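Local coordinates for computational designed protein based on evolution (Synthetic construct, PDB 6JCC) that is a designed all-helical protein of no established function, built on the caspase recruitment domain fold of the death-domain clan, at residues 64-68 with 69-73; 27-30 with 31-34. One frame throughout, in Å; residues are numbered along the deposited sequence.

How the contacts relate
From the N terminus the chain runs through helix 6-22 and a loop to contact 2, where residues 27-30 with 31-34 turn into the short helix 30-34. It then passes helices 40-47 and 52-63 before contact 1, where residues 64-68 with 69-73 start helix 68-80. Each contact closes a single local turn at a helix N terminus. They follow in series, neither nested nor crossed, yet lie within about 10 Å of each other, centre to centre. Leu-66 CD2 packs on Pro-32 CG at 3.6 Å, and Ala-73 CB meets Glu-31 CB at 3.8 Å. Between them they tie helix 30-34 to helix 68-80 and the loop before it within the caspase recruitment domain fold.

Contact 1 of 2, residues 64-68 with 69-73; sequences LKLSP and AEAQA
Ser-67 stands at the N-cap of helix 68-80, and its backbone opens the first helical turn, O accepting from Ala-71 N at 2.9 Å; Pro-68 O takes Gln-72 N one residue on. The serine and Glu-70 form a capping box. Ser-67 OG, set between its backbone N and carbonyl carbon (chi1 73°), accepts from Glu-70 N at 3.2 Å. In return Glu-70 OE1 receives Ser-67 N at 2.9 Å in a nearly straight bond (174°), on the anti side of the carboxylate and 34° out of its plane. The glutamate chain, extended beyond CG, carries the carboxylate back to the serine, its CG lying 3.3 Å from Ser-67 OG. Next to the box, Leu-66 slants across the base of Glu-70, CD2 to CB 3.8 Å, and its CB faces Ala-71 CB, whose small methyl suits this buried spot. Proline suits the first helical position, where no backbone N-H is needed. Glu-70 OE2 forms a salt bridge with Arg-35, so both carboxylate oxygens are engaged, which probably restrains the side chain's rotation. The box satisfies two backbone N-H groups at the helix start, where the carboxylate probably interacts favourably with the helix dipole, though Arg-35 offsets part of its charge.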
# COMPACT_ATOMS: atom_id res chain seq x y z
N LEU A 64 -3.12 -6.40 1.71
CA LEU A 64 -3.02 -7.86 1.76
C LEU A 64 -4.11 -8.60 0.97
O LEU A 64 -3.99 -9.80 0.75
CB LEU A 64 -2.96 -8.36 3.21
CG LEU A 64 -1.71 -7.91 3.98
CD1 LEU A 64 -1.83 -8.34 5.44
CD2 LEU A 64 -0.42 -8.44 3.38
N LYS A 65 -5.15 -7.88 0.53
CA LYS A 65 -6.18 -8.44 -0.36
C LYS A 65 -5.90 -8.22 -1.85
O LYS A 65 -6.69 -8.65 -2.69
CB LYS A 65 -7.56 -7.86 0.00
CG LYS A 65 -8.01 -8.25 1.40
CD LYS A 65 -9.51 -8.06 1.61
CE LYS A 65 -9.91 -6.59 1.59
NZ LYS A 65 -11.30 -6.42 2.09
N LEU A 66 -4.78 -7.57 -2.19
CA LEU A 66 -4.45 -7.32 -3.60
C LEU A 66 -4.20 -8.62 -4.35
O LEU A 66 -3.55 -9.53 -3.83
CB LEU A 66 -3.20 -6.44 -3.73
CG LEU A 66 -3.27 -5.00 -3.21
CD1 LEU A 66 -1.87 -4.42 -3.08
CD2 LEU A 66 -4.12 -4.12 -4.10
N SER A 67 -4.70 -8.70 -5.58
CA SER A 67 -4.34 -9.78 -6.50
C SER A 67 -2.91 -9.53 -7.00
O SER A 67 -2.38 -8.43 -6.83
CB SER A 67 -5.29 -9.81 -7.68
OG SER A 67 -5.05 -8.73 -8.56
N PRO A 68 -2.27 -10.54 -7.61
CA PRO A 68 -0.92 -10.34 -8.14
C PRO A 68 -0.78 -9.14 -9.10
O PRO A 68 0.16 -8.36 -8.96
CB PRO A 68 -0.64 -11.65 -8.87
CG PRO A 68 -1.38 -12.65 -8.06
CD PRO A 68 -2.66 -11.97 -7.66
N ALA A 69 -1.71 -9.01 -10.05
CA ALA A 69 -1.69 -7.89 -11.00
C ALA A 69 -1.93 -6.55 -10.32
O ALA A 69 -1.35 -5.54 -10.71
CB ALA A 69 -2.71 -8.11 -12.10
N GLU A 70 -2.78 -6.54 -9.30
CA GLU A 70 -3.03 -5.33 -8.52
C GLU A 70 -1.79 -4.92 -7.72
O GLU A 70 -1.48 -3.73 -7.63
CB GLU A 70 -4.21 -5.53 -7.58
CG GLU A 70 -5.55 -5.53 -8.29
CD GLU A 70 -6.70 -5.98 -7.42
OE1 GLU A 70 -6.49 -6.55 -6.33
OE2 GLU A 70 -7.85 -5.79 -7.86
N ALA A 71 -1.11 -5.89 -7.12
CA ALA A 71 0.14 -5.62 -6.41
C ALA A 71 1.20 -5.05 -7.35
O ALA A 71 1.88 -4.08 -7.01
CB ALA A 71 0.65 -6.87 -5.72
N GLN A 72 1.33 -5.64 -8.54
CA GLN A 72 2.26 -5.13 -9.55
C GLN A 72 1.89 -3.72 -10.02
O GLN A 72 2.78 -2.89 -10.20
CB GLN A 72 2.34 -6.08 -10.76
CG GLN A 72 3.48 -5.78 -11.73
CD GLN A 72 4.86 -5.77 -11.08
OE1 GLN A 72 5.60 -4.80 -11.20
NE2 GLN A 72 5.20 -6.86 -10.39
N ALA A 73 0.60 -3.46 -10.21
CA ALA A 73 0.12 -2.13 -10.60
C ALA A 73 0.50 -1.06 -9.57
O ALA A 73 0.90 0.05 -9.92
CB ALA A 73 -1.39 -2.14 -10.78

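Contact 2 of 2, residues 27-30 with 31-34; sequences KILE and EPLR
Leu-29, the N-cap residue of helix 30-34, meets Leu-33 one turn on: its O accepts from Leu-33 N at 2.9 Å, while its CB touches Leu-33 CD1 at 4.0 Å. With CG anti to the carbonyl carbon (chi1 -75°), Leu-33 reaches back so that its CG and CD1 lie over Leu-29 CB and O. A leucine cannot cap with its side chain, but the hydrocarbon of Leu-29 suits this buried position. Pro-32 packs beside it, ring CD 3.3 Å from Leu-29 O and CG 4.3 Å from Leu-29 CD2. Having no N-H to satisfy, proline fits the first turn. Replacing the ring by an alanine here would remove CG and CD, and would probably leave Leu-29 CD2 and Leu-66 with a gap beside them and the backbone less restrained.

On the exposed side, Glu-30 and Arg-34 run alongside each other in the same direction. Arg-34 NH2 donates to Glu-30 OE2 at 3.0 Å in a salt bridge, bent to 137°. The nitrogen sits above the carboxylate, whose plane is turned 81° from the guanidinium. Extended from CG to NE, the arginine reaches an acid one turn back. A water accepts from Glu-31 N and donates to Ile-28 O, bridging the loop to the new turn.

Leu-29 and Leu-33 both pack on Leu-43 of helix 40-47. Leu-29 and Ile-28 also touch Leu-74 of helix 68-80, as Glu-31 touches its Ala-73, and Pro-32 rests against Leu-37 in the loop that follows and Leu-66 in the loop before helix 68-80, so the turn packs against both helices.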
# COMPACT_ATOMS: atom_id res chain seq x y z
N LYS A 27 -3.29 7.73 -5.43
CA LYS A 27 -2.59 7.76 -6.71
C LYS A 27 -1.97 6.44 -7.13
O LYS A 27 -1.91 6.14 -8.31
CB LYS A 27 -1.53 8.86 -6.71
CG LYS A 27 -2.14 10.24 -6.69
CD LYS A 27 -1.09 11.32 -6.73
CE LYS A 27 -1.73 12.69 -6.79
NZ LYS A 27 -2.23 13.01 -8.15
N ILE A 28 -1.49 5.67 -6.16
CA ILE A 28 -0.90 4.35 -6.45
C ILE A 28 -1.92 3.21 -6.37
O ILE A 28 -1.63 2.10 -6.80
CB ILE A 28 0.35 4.05 -5.59
CG1 ILE A 28 0.01 3.89 -4.10
CG2 ILE A 28 1.40 5.14 -5.80
CD1 ILE A 28 1.13 3.30 -3.28
N LEU A 29 -3.10 3.49 -5.81
CA LEU A 29 -4.18 2.50 -5.71
C LEU A 29 -5.20 2.57 -6.87
O LEU A 29 -6.26 1.96 -6.77
CB LEU A 29 -4.91 2.66 -4.37
CG LEU A 29 -4.09 2.31 -3.13
CD1 LEU A 29 -4.75 2.88 -1.88
CD2 LEU A 29 -3.91 0.81 -2.99
N GLU A 30 -4.86 3.26 -7.95
CA GLU A 30 -5.74 3.41 -9.12
C GLU A 30 -6.40 2.11 -9.55
O GLU A 30 -7.62 2.01 -9.59
CB GLU A 30 -4.98 3.96 -10.32
CG GLU A 30 -5.09 5.45 -10.52
CD GLU A 30 -4.69 5.84 -11.92
OE1 GLU A 30 -3.51 5.66 -12.26
OE2 GLU A 30 -5.56 6.30 -12.67
N GLU A 31 -5.57 1.13 -9.89
CA GLU A 31 -6.09 -0.12 -10.45
C GLU A 31 -6.93 -0.90 -9.45
O GLU A 31 -8.03 -1.32 -9.79
CB GLU A 31 -4.97 -0.98 -11.04
CG GLU A 31 -5.48 -2.20 -11.79
CD GLU A 31 -6.33 -1.83 -13.00
OE1 GLU A 31 -6.01 -0.83 -13.67
OE2 GLU A 31 -7.31 -2.53 -13.28
N PRO A 32 -6.45 -1.09 -8.21
CA PRO A 32 -7.31 -1.76 -7.23
C PRO A 32 -8.63 -1.02 -6.95
O PRO A 32 -9.64 -1.66 -6.73
CB PRO A 32 -6.45 -1.83 -5.96
CG PRO A 32 -5.07 -1.51 -6.36
CD PRO A 32 -5.05 -0.98 -7.75
N LEU A 33 -8.61 0.31 -6.99
CA LEU A 33 -9.84 1.10 -6.84
C LEU A 33 -10.83 0.85 -7.98
O LEU A 33 -12.02 0.71 -7.74
CB LEU A 33 -9.54 2.60 -6.71
CG LEU A 33 -8.97 3.05 -5.36
CD1 LEU A 33 -8.30 4.41 -5.47
CD2 LEU A 33 -10.05 3.08 -4.28
N ARG A 34 -10.33 0.77 -9.21
CA ARG A 34 -11.18 0.43 -10.36
C ARG A 34 -11.76 -0.97 -10.29
O ARG A 34 -12.78 -1.24 -10.89
CB ARG A 34 -10.39 0.49 -11.66
CG ARG A 34 -9.97 1.86 -12.06
CD ARG A 34 -9.31 1.83 -13.42
NE ARG A 34 -8.44 2.99 -13.54
CZ ARG A 34 -7.64 3.24 -14.57
NH1 ARG A 34 -7.58 2.41 -15.60
NH2 ARG A 34 -6.90 4.34 -14.55
O HOH W 1 -2.75 1.01 -9.25